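Glutamine--tRNA ligase (Saccharomyces cerevisiae, PDB 3TL4) attaches L-glutamine to tRNA(Gln) at the expense of ATP, and is represented here by its appended N-terminal tRNA-binding domain. Local coordinates at residues V14-E17 with D18-K22; D32-Y35 with K36-E40; E71-V74 with N75-N79. All blocks are in the same frame, centred on the assembly; numbering follows the deposited sequence.

Contact 1. Residues V14-E17 with D18-K22; sequences VGFE and DKKVK
Glu17 and Val21 close the first turn of helix 18-24: Glu17, at the N-cap position, takes the N-H of Val21 on its carbonyl O, with Val21 N 2.9 Å from Glu17 O and an N-H...O angle of 168°. The same oxygen also receives a weak, bent bond from Lys20 N. Phe16 CB meets the CG2 branch of Val21 at 3.6 Å, an apolar touch. CG1 of Val21 is anti to the backbone N (chi1 170°), which leaves CG2 beside N and facing Phe16. The Phe16 ring crosses the Lys20 chain obliquely, CD1 lying 4.1 Å from Lys20 CG. On the outer surface, OE1 of Glu17 and OD2 of Asp18 come within 3.6 Å, two like charges with carboxylate planes 54° apart, which would probably be mildly unfavourable. Just upstream, Gly15 with positive phi is the C-prime residue of the Schellman motif that ends helix 4-13. Phe16 and Val21 both pack on Phe11 of that helix, while Phe16 also touches Arg52 and Lys20 touches His56, both on helix 49-62.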
ATOM      1  N   VAL A  14      19.401   4.840 -11.567  1.00 42.26           N
ATOM      2  CA  VAL A  14      17.942   4.897 -11.570  1.00 35.26           C
ATOM      3  C   VAL A  14      17.452   5.979 -10.589  1.00 35.52           C
ATOM      4  O   VAL A  14      16.260   6.284 -10.510  1.00 32.54           O
ATOM      5  CB  VAL A  14      17.294   3.509 -11.327  1.00 29.85           C
ATOM      6  CG1 VAL A  14      17.988   2.450 -12.188  1.00 33.25           C
ATOM      7  CG2 VAL A  14      17.342   3.118  -9.877  1.00 23.26           C
ATOM      8  N   GLY A  15      18.390   6.576  -9.862  1.00 35.49           N
ATOM      9  CA  GLY A  15      18.087   7.770  -9.096  1.00 35.53           C
ATOM     10  C   GLY A  15      17.948   7.599  -7.600  1.00 34.50           C
ATOM     11  O   GLY A  15      17.482   8.509  -6.920  1.00 38.99           O
ATOM     12  N   PHE A  16      18.340   6.442  -7.078  1.00 30.96           N
ATOM     13  CA  PHE A  16      18.400   6.277  -5.632  1.00 31.48           C
ATOM     14  C   PHE A  16      19.459   7.231  -5.122  1.00 39.54           C
ATOM     15  O   PHE A  16      20.523   7.365  -5.730  1.00 33.58           O
ATOM     16  CB  PHE A  16      18.744   4.833  -5.226  1.00 25.42           C
ATOM     17  CG  PHE A  16      17.585   3.889  -5.308  1.00 22.18           C
ATOM     18  CD1 PHE A  16      16.553   3.957  -4.386  1.00 22.85           C
ATOM     19  CD2 PHE A  16      17.527   2.926  -6.300  1.00 22.78           C
ATOM     20  CE1 PHE A  16      15.473   3.085  -4.458  1.00 28.95           C
ATOM     21  CE2 PHE A  16      16.453   2.063  -6.384  1.00 23.84           C
ATOM     22  CZ  PHE A  16      15.424   2.139  -5.464  1.00 30.06           C
ATOM     23  N   GLU A  17      19.158   7.919  -4.027  1.00 48.65           N
ATOM     24  CA  GLU A  17      20.126   8.836  -3.449  1.00 55.33           C
ATOM     25  C   GLU A  17      21.255   8.066  -2.772  1.00 52.09           C
ATOM     26  O   GLU A  17      21.075   6.925  -2.316  1.00 41.54           O
ATOM     27  CB  GLU A  17      19.452   9.818  -2.488  1.00 66.12           C
ATOM     28  CG  GLU A  17      18.560  10.850  -3.189  1.00 76.53           C
ATOM     29  CD  GLU A  17      19.322  11.752  -4.169  1.00 84.16           C
ATOM     30  OE1 GLU A  17      20.543  11.965  -3.977  1.00 86.56           O
ATOM     31  OE2 GLU A  17      18.697  12.250  -5.135  1.00 84.23           O
ATOM     32  N   ASP A  18      22.416   8.708  -2.725  1.00 54.44           N
ATOM     33  CA  ASP A  18      23.668   8.089  -2.301  1.00 58.91           C
ATOM     34  C   ASP A  18      23.632   7.460  -0.909  1.00 52.85           C
ATOM     35  O   ASP A  18      24.225   6.402  -0.680  1.00 45.09           O
ATOM     36  CB  ASP A  18      24.787   9.120  -2.397  1.00 69.06           C
ATOM     37  CG  ASP A  18      24.775   9.851  -3.727  1.00 79.19           C
ATOM     38  OD1 ASP A  18      25.590   9.500  -4.605  1.00 81.90           O
ATOM     39  OD2 ASP A  18      23.926  10.755  -3.904  1.00 81.85           O
ATOM     40  N   LYS A  19      22.936   8.109   0.014  1.00 53.36           N
ATOM     41  CA  LYS A  19      22.806   7.589   1.367  1.00 56.66           C
ATOM     42  C   LYS A  19      21.909   6.356   1.382  1.00 57.26           C
ATOM     43  O   LYS A  19      22.084   5.457   2.207  1.00 55.46           O
ATOM     44  CB  LYS A  19      22.250   8.672   2.287  1.00 62.86           C
ATOM     45  CG  LYS A  19      21.809   8.191   3.654  1.00 68.20           C
ATOM     46  CD  LYS A  19      21.029   9.295   4.342  1.00 75.83           C
ATOM     47  CE  LYS A  19      20.315  10.157   3.302  1.00 80.28           C
ATOM     48  NZ  LYS A  19      19.456  11.222   3.892  1.00 84.08           N
ATOM     49  N   LYS A  20      20.956   6.323   0.452  1.00 56.26           N
ATOM     50  CA  LYS A  20      20.012   5.218   0.328  1.00 50.74           C
ATOM     51  C   LYS A  20      20.696   4.000  -0.277  1.00 42.40           C
ATOM     52  O   LYS A  20      20.606   2.903   0.263  1.00 42.74           O
ATOM     53  CB  LYS A  20      18.803   5.645  -0.513  1.00 53.67           C
ATOM     54  CG  LYS A  20      17.655   4.653  -0.544  1.00 56.03           C
ATOM     55  CD  LYS A  20      17.149   4.301   0.849  1.00 61.45           C
ATOM     56  CE  LYS A  20      15.951   3.358   0.757  1.00 67.62           C
ATOM     57  NZ  LYS A  20      15.518   2.807   2.074  1.00 72.53           N
ATOM     58  N   VAL A  21      21.390   4.205  -1.390  1.00 41.38           N
ATOM     59  CA  VAL A  21      22.191   3.160  -2.023  1.00 39.14           C
ATOM     60  C   VAL A  21      23.160   2.478  -1.048  1.00 40.40           C
ATOM     61  O   VAL A  21      23.340   1.264  -1.084  1.00 38.10           O
ATOM     62  CB  VAL A  21      23.044   3.741  -3.163  1.00 37.14           C
ATOM     63  CG1 VAL A  21      24.057   2.713  -3.646  1.00 30.98           C
ATOM     64  CG2 VAL A  21      22.158   4.226  -4.298  1.00 41.17           C
ATOM     65  N   LYS A  22      23.803   3.274  -0.199  1.00 46.04           N
ATOM     66  CA  LYS A  22      24.783   2.766   0.760  1.00 45.81           C
ATOM     67  C   LYS A  22      24.120   1.802   1.752  1.00 46.49           C
ATOM     68  O   LYS A  22      24.676   0.767   2.113  1.00 41.58           O
ATOM     69  CB  LYS A  22      25.436   3.937   1.494  1.00 44.92           C
ATOM     70  CG  LYS A  22      26.579   3.560   2.414  1.00 40.32           C
ATOM     71  CD  LYS A  22      27.026   4.751   3.231  1.00 39.01           C
ATOM     72  CE  LYS A  22      27.958   4.322   4.353  1.00 42.98           C
ATOM     73  NZ  LYS A  22      29.162   3.623   3.829  1.00 46.53           N
TER

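Contact 2. Residues D32-Y35 with K36-E40; sequences DSLY and KLIKE
Asp32 opens the run of i to i+4 backbone bonds that carries helix 28-39 through this stretch, its carbonyl O accepting the N-H of Lys36. Ser33 follows with a shorter bond, Leu37 N lying 2.8 Å from Ser33 O, and the same oxygen is packed by the leucine side chain, whose CG comes to 3.0 Å from Ser33 O. The hydroxyl of Ser33 turns elsewhere, to the backbone N of Gly64, with a weak second bond to Lys29 O. Leu34 accepts from Ile38 N in a nearly straight bond (N-H...O angle 175°), and the two side chains also touch: both CG and CD1 of Leu34 are 4.0 Å from Ile38 CD1, an apolar touch between consecutive turns on the buried side of the helix.

Tyr35 contributes a broad side-chain contact. Its CG stands anti to the backbone N (chi1 -171°), which tilts the outward-pointing ring toward the following turn, where Lys39 lies. The lysine bends at chi2 and runs over one ring face, with CG 4.2 Å from the ring centroid in a CH-pi contact and CE continuing to 3.3 Å from Tyr35 OH. The aliphatic chain thus accompanies the ring from its inner carbons to the phenol oxygen. In the backbone, Lys39 N bonds to Tyr35 O with a more bent geometry (142°).

This is i to i+4 packing along an alpha-helix of the tRNA-binding domain, and the helix packs against three others. Leu34 lies on Phe11, Tyr35 on Leu7 and Leu10, and Ile38 on Leu10, all of helix 4-13. On helix 49-62, Leu34 meets Val55 and Ala59, and Leu37 meets Leu58, whereas Lys36 and Leu37 touch Ser70 at the start of helix 70-78.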
ATOM      1  N   ASP A  32      20.631  -8.066  -4.630  1.00 35.91           N
ATOM      2  CA  ASP A  32      20.601  -8.980  -5.775  1.00 38.11           C
ATOM      3  C   ASP A  32      19.247  -8.968  -6.464  1.00 32.85           C
ATOM      4  O   ASP A  32      19.173  -8.959  -7.690  1.00 31.77           O
ATOM      5  CB  ASP A  32      20.928 -10.414  -5.350  1.00 44.74           C
ATOM      6  CG  ASP A  32      22.400 -10.625  -5.102  1.00 64.56           C
ATOM      7  OD1 ASP A  32      23.213  -9.965  -5.785  1.00 71.30           O
ATOM      8  OD2 ASP A  32      22.745 -11.446  -4.222  1.00 70.89           O
ATOM      9  N   SER A  33      18.174  -9.006  -5.671  1.00 29.59           N
ATOM     10  CA  SER A  33      16.822  -8.989  -6.228  1.00 21.98           C
ATOM     11  C   SER A  33      16.535  -7.631  -6.852  1.00 23.65           C
ATOM     12  O   SER A  33      15.974  -7.552  -7.945  1.00 31.59           O
ATOM     13  CB  SER A  33      15.759  -9.313  -5.173  1.00 19.95           C
ATOM     14  OG  SER A  33      16.079 -10.482  -4.446  1.00 30.17           O
ATOM     15  N   LEU A  34      16.923  -6.562  -6.160  1.00 22.73           N
ATOM     16  CA  LEU A  34      16.673  -5.224  -6.675  1.00 25.90           C
ATOM     17  C   LEU A  34      17.311  -5.067  -8.049  1.00 22.72           C
ATOM     18  O   LEU A  34      16.657  -4.639  -8.991  1.00 23.41           O
ATOM     19  CB  LEU A  34      17.166  -4.151  -5.707  1.00 30.21           C
ATOM     20  CG  LEU A  34      16.823  -2.712  -6.099  1.00 28.77           C
ATOM     21  CD1 LEU A  34      15.349  -2.589  -6.405  1.00 13.02           C
ATOM     22  CD2 LEU A  34      17.205  -1.773  -4.978  1.00 29.21           C
ATOM     23  N   TYR A  35      18.581  -5.446  -8.157  1.00 27.93           N
ATOM     24  CA  TYR A  35      19.306  -5.434  -9.429  1.00 27.40           C
ATOM     25  C   TYR A  35      18.551  -6.190 -10.526  1.00 27.93           C
ATOM     26  O   TYR A  35      18.296  -5.647 -11.609  1.00 27.00           O
ATOM     27  CB  TYR A  35      20.707  -6.036  -9.242  1.00 32.68           C
ATOM     28  CG  TYR A  35      21.627  -5.883 -10.438  1.00 41.33           C
ATOM     29  CD1 TYR A  35      21.690  -6.857 -11.428  1.00 41.75           C
ATOM     30  CD2 TYR A  35      22.444  -4.765 -10.568  1.00 48.43           C
ATOM     31  CE1 TYR A  35      22.530  -6.712 -12.522  1.00 47.51           C
ATOM     32  CE2 TYR A  35      23.283  -4.612 -11.654  1.00 51.93           C
ATOM     33  CZ  TYR A  35      23.325  -5.586 -12.630  1.00 52.34           C
ATOM     34  OH  TYR A  35      24.166  -5.427 -13.711  1.00 53.51           O
ATOM     35  N   LYS A  36      18.192  -7.442 -10.252  1.00 22.95           N
ATOM     36  CA  LYS A  36      17.525  -8.250 -11.273  1.00 32.44           C
ATOM     37  C   LYS A  36      16.149  -7.691 -11.633  1.00 35.69           C
ATOM     38  O   LYS A  36      15.757  -7.717 -12.796  1.00 42.30           O
ATOM     39  CB  LYS A  36      17.424  -9.726 -10.869  1.00 40.49           C
ATOM     40  CG  LYS A  36      16.032 -10.170 -10.402  1.00 52.70           C
ATOM     41  CD  LYS A  36      15.954 -11.676 -10.086  1.00 61.57           C
ATOM     42  CE  LYS A  36      14.660 -12.057  -9.328  1.00 64.42           C
ATOM     43  NZ  LYS A  36      13.473 -12.266 -10.213  1.00 61.32           N
ATOM     44  N   LEU A  37      15.420  -7.190 -10.639  1.00 31.23           N
ATOM     45  CA  LEU A  37      14.119  -6.574 -10.885  1.00 28.18           C
ATOM     46  C   LEU A  37      14.245  -5.320 -11.761  1.00 25.67           C
ATOM     47  O   LEU A  37      13.535  -5.180 -12.760  1.00 29.66           O
ATOM     48  CB  LEU A  37      13.398  -6.252  -9.569  1.00 25.11           C
ATOM     49  CG  LEU A  37      13.026  -7.447  -8.680  1.00 21.84           C
ATOM     50  CD1 LEU A  37      12.601  -7.003  -7.280  1.00 17.75           C
ATOM     51  CD2 LEU A  37      11.961  -8.347  -9.320  1.00 18.40           C
ATOM     52  N   ILE A  38      15.145  -4.412 -11.394  1.00 24.08           N
ATOM     53  CA  ILE A  38      15.422  -3.245 -12.233  1.00 28.28           C
ATOM     54  C   ILE A  38      15.837  -3.603 -13.683  1.00 32.31           C
ATOM     55  O   ILE A  38      15.500  -2.890 -14.626  1.00 30.86           O
ATOM     56  CB  ILE A  38      16.496  -2.342 -11.604  1.00 33.50           C
ATOM     57  CG1 ILE A  38      15.950  -1.664 -10.347  1.00 34.70           C
ATOM     58  CG2 ILE A  38      16.965  -1.295 -12.601  1.00 33.44           C
ATOM     59  CD1 ILE A  38      16.948  -0.781  -9.647  1.00 31.62           C
ATOM     60  N   LYS A  39      16.567  -4.697 -13.858  1.00 29.66           N
ATOM     61  CA  LYS A  39      17.070  -5.068 -15.183  1.00 34.91           C
ATOM     62  C   LYS A  39      16.005  -5.660 -16.113  1.00 41.25           C
ATOM     63  O   LYS A  39      16.224  -5.753 -17.314  1.00 49.26           O
ATOM     64  CB  LYS A  39      18.256  -6.034 -15.069  1.00 35.88           C
ATOM     65  CG  LYS A  39      19.551  -5.399 -14.597  1.00 37.95           C
ATOM     66  CD  LYS A  39      20.147  -4.487 -15.658  1.00 43.56           C
ATOM     67  CE  LYS A  39      21.618  -4.193 -15.348  1.00 52.53           C
ATOM     68  NZ  LYS A  39      22.289  -3.322 -16.355  1.00 56.88           N
ATOM     69  N   GLU A  40      14.859  -6.063 -15.565  1.00 41.30           N
ATOM     70  CA  GLU A  40      13.768  -6.570 -16.394  1.00 47.12           C
ATOM     71  C   GLU A  40      12.691  -5.503 -16.650  1.00 44.92           C
ATOM     72  O   GLU A  40      11.506  -5.807 -16.792  1.00 50.02           O
ATOM     73  CB  GLU A  40      13.186  -7.888 -15.841  1.00 56.22           C
ATOM     74  CG  GLU A  40      12.699  -7.879 -14.391  1.00 64.17           C
ATOM     75  CD  GLU A  40      12.300  -9.278 -13.899  1.00 72.66           C
ATOM     76  OE1 GLU A  40      12.313 -10.224 -14.719  1.00 77.63           O
ATOM     77  OE2 GLU A  40      11.977  -9.438 -12.698  1.00 70.23           O
TER

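Contact 3. Residues E71-V74 with N75-N79; sequences ELIV and NGIIN
Asn75 folds back over the carbonyl of Glu71, one turn earlier in helix 70-78, and its side chain can be followed outward along that oxygen. CB lies 3.3 Å from Glu71 O. Next, CG stands anti to its own carbonyl carbon and beside the backbone N (chi1 -65°), which brings it to 3.0 Å from Glu71 O. At the tip the amide divides: OD1 stays 3.6 Å from that oxygen, while ND2 comes to 2.9 Å from Glu71 O, yet its hydrogens point badly and no hydrogen bond results. ND2 also lies 4.3 Å from Glu71 CG, a loose approach. What binds Glu71 O is the backbone N-H of Asn75, in a bond (166° at the hydrogen) that arrives 34° out of the carbonyl plane.

The next three carbonyls repeat the helical pattern, Leu72 accepting from Gly76, Ile73 from Ile77 and Val74 from Ile78. Side-chain contact over these bonds is light. CG2 of Ile73 approaches CD1 of Ile77 at 4.4 Å, and CG1 of Val74 lies 4.5 Å from CG2 of Ile78, each a loose i to i+4 apolar contact of the kind found along one face of an alpha-helix. These residues also pack on other parts of the fold, joining this helix to the rest of the helical tRNA-binding domain.

Ile73 touches Leu58 of helix 49-62 and Ala91 and Val95 of helix 85-98; Ile77 touches Leu54 and Val88 of the same two helices. Val74 shares Leu58 and also touches Thr41, while Ile78 packs on Pro42 and Tyr45 in the loop ahead of helix 49-62. Leu72 and Ile73 reach Met107 of helix 104-109.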
ATOM      1  N   GLU A  71       8.280 -10.519 -13.047  1.00 23.37           N
ATOM      2  CA  GLU A  71       8.163  -9.389 -13.971  1.00 21.00           C
ATOM      3  C   GLU A  71       6.735  -8.859 -14.085  1.00 27.47           C
ATOM      4  O   GLU A  71       6.514  -7.740 -14.535  1.00 29.15           O
ATOM      5  CB  GLU A  71       8.697  -9.753 -15.361  1.00 29.10           C
ATOM      6  CG  GLU A  71       7.832 -10.743 -16.150  1.00 32.95           C
ATOM      7  CD  GLU A  71       8.106 -12.218 -15.818  1.00 34.29           C
ATOM      8  OE1 GLU A  71       8.978 -12.521 -14.967  1.00 36.16           O
ATOM      9  OE2 GLU A  71       7.434 -13.080 -16.419  1.00 31.13           O
ATOM     10  N   LEU A  72       5.756  -9.666 -13.696  1.00 29.23           N
ATOM     11  CA  LEU A  72       4.377  -9.203 -13.728  1.00 24.80           C
ATOM     12  C   LEU A  72       4.224  -8.095 -12.705  1.00 20.85           C
ATOM     13  O   LEU A  72       3.624  -7.061 -12.977  1.00 23.34           O
ATOM     14  CB  LEU A  72       3.413 -10.334 -13.395  1.00 19.03           C
ATOM     15  CG  LEU A  72       3.234 -11.452 -14.405  1.00 21.62           C
ATOM     16  CD1 LEU A  72       2.349 -12.523 -13.786  1.00 18.52           C
ATOM     17  CD2 LEU A  72       2.628 -10.903 -15.694  1.00 23.10           C
ATOM     18  N   ILE A  73       4.771  -8.318 -11.516  1.00 19.70           N
ATOM     19  CA  ILE A  73       4.749  -7.299 -10.464  1.00 20.68           C
ATOM     20  C   ILE A  73       5.530  -6.047 -10.879  1.00 24.52           C
ATOM     21  O   ILE A  73       5.048  -4.929 -10.734  1.00 28.37           O
ATOM     22  CB  ILE A  73       5.328  -7.834  -9.147  1.00 20.45           C
ATOM     23  CG1 ILE A  73       4.878  -9.284  -8.917  1.00 22.64           C
ATOM     24  CG2 ILE A  73       4.939  -6.929  -7.978  1.00 10.38           C
ATOM     25  CD1 ILE A  73       5.374  -9.888  -7.596  1.00 17.44           C
ATOM     26  N   VAL A  74       6.739  -6.232 -11.395  1.00 22.72           N
ATOM     27  CA  VAL A  74       7.516  -5.096 -11.874  1.00 21.94           C
ATOM     28  C   VAL A  74       6.780  -4.268 -12.943  1.00 23.57           C
ATOM     29  O   VAL A  74       6.723  -3.037 -12.858  1.00 25.98           O
ATOM     30  CB  VAL A  74       8.887  -5.528 -12.396  1.00 26.42           C
ATOM     31  CG1 VAL A  74       9.589  -4.351 -13.043  1.00 24.02           C
ATOM     32  CG2 VAL A  74       9.729  -6.119 -11.252  1.00 22.22           C
ATOM     33  N   ASN A  75       6.214  -4.933 -13.941  1.00 21.03           N
ATOM     34  CA  ASN A  75       5.462  -4.227 -14.976  1.00 22.97           C
ATOM     35  C   ASN A  75       4.277  -3.459 -14.389  1.00 24.13           C
ATOM     36  O   ASN A  75       3.954  -2.359 -14.827  1.00 27.47           O
ATOM     37  CB  ASN A  75       4.971  -5.198 -16.052  1.00 28.99           C
ATOM     38  CG  ASN A  75       6.113  -5.847 -16.831  1.00 36.19           C
ATOM     39  OD1 ASN A  75       7.186  -5.258 -17.019  1.00 42.57           O
ATOM     40  ND2 ASN A  75       5.878  -7.067 -17.299  1.00 31.94           N
ATOM     41  N   GLY A  76       3.636  -4.050 -13.385  1.00 22.48           N
ATOM     42  CA  GLY A  76       2.538  -3.407 -12.695  1.00 20.93           C
ATOM     43  C   GLY A  76       2.987  -2.153 -11.975  1.00 29.99           C
ATOM     44  O   GLY A  76       2.306  -1.130 -12.005  1.00 34.26           O
ATOM     45  N   ILE A  77       4.141  -2.219 -11.323  1.00 28.66           N
ATOM     46  CA  ILE A  77       4.674  -1.029 -10.682  1.00 24.40           C
ATOM     47  C   ILE A  77       4.969   0.021 -11.749  1.00 26.64           C
ATOM     48  O   ILE A  77       4.384   1.104 -11.732  1.00 26.91           O
ATOM     49  CB  ILE A  77       5.948  -1.336  -9.845  1.00 23.69           C
ATOM     50  CG1 ILE A  77       5.586  -2.153  -8.603  1.00 21.94           C
ATOM     51  CG2 ILE A  77       6.645  -0.056  -9.437  1.00 21.42           C
ATOM     52  CD1 ILE A  77       6.756  -2.907  -7.961  1.00 14.95           C
ATOM     53  N   ILE A  78       5.855  -0.297 -12.693  1.00 26.85           N
ATOM     54  CA  ILE A  78       6.300   0.731 -13.628  1.00 27.97           C
ATOM     55  C   ILE A  78       5.183   1.271 -14.518  1.00 32.70           C
ATOM     56  O   ILE A  78       5.249   2.417 -14.957  1.00 39.76           O
ATOM     57  CB  ILE A  78       7.543   0.333 -14.462  1.00 27.24           C
ATOM     58  CG1 ILE A  78       7.225  -0.795 -15.438  1.00 30.38           C
ATOM     59  CG2 ILE A  78       8.705  -0.011 -13.547  1.00 23.86           C
ATOM     60  CD1 ILE A  78       8.234  -0.908 -16.567  1.00 32.93           C
ATOM     61  N   ASN A  79       4.144   0.480 -14.759  1.00 31.13           N
ATOM     62  CA  ASN A  79       3.011   1.000 -15.531  1.00 31.94           C
ATOM     63  C   ASN A  79       1.899   1.667 -14.703  1.00 29.95           C
ATOM     64  O   ASN A  79       0.907   2.099 -15.255  1.00 33.91           O
ATOM     65  CB  ASN A  79       2.448  -0.053 -16.505  1.00 33.91           C
ATOM     66  CG  ASN A  79       1.376  -0.899 -15.886  1.00 41.50           C
ATOM     67  OD1 ASN A  79       1.218  -0.916 -14.672  1.00 44.91           O
ATOM     68  ND2 ASN A  79       0.629  -1.618 -16.718  1.00 45.63           N
TER

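All three contacts belong to the helical N-terminal part of the tRNA-binding domain and follow one another along the chain. Contact 2 stands in the middle. Its centre is about 15 Å from that of contact 1, and the two touch where Val14 CG1 meets Ile38 CG2 at 3.9 Å. Toward contact 3, whose centre is about 12 Å away, Leu37 CD2 packs on Val74 CG2 at 3.7 Å, with Glu40 OE1 against Glu71 CB nearby. Contacts 1 and 3 do not meet, their nearest atoms being about 10 Å apart. Helix 49-62 serves as common ground, since side chains from each contact lie on it.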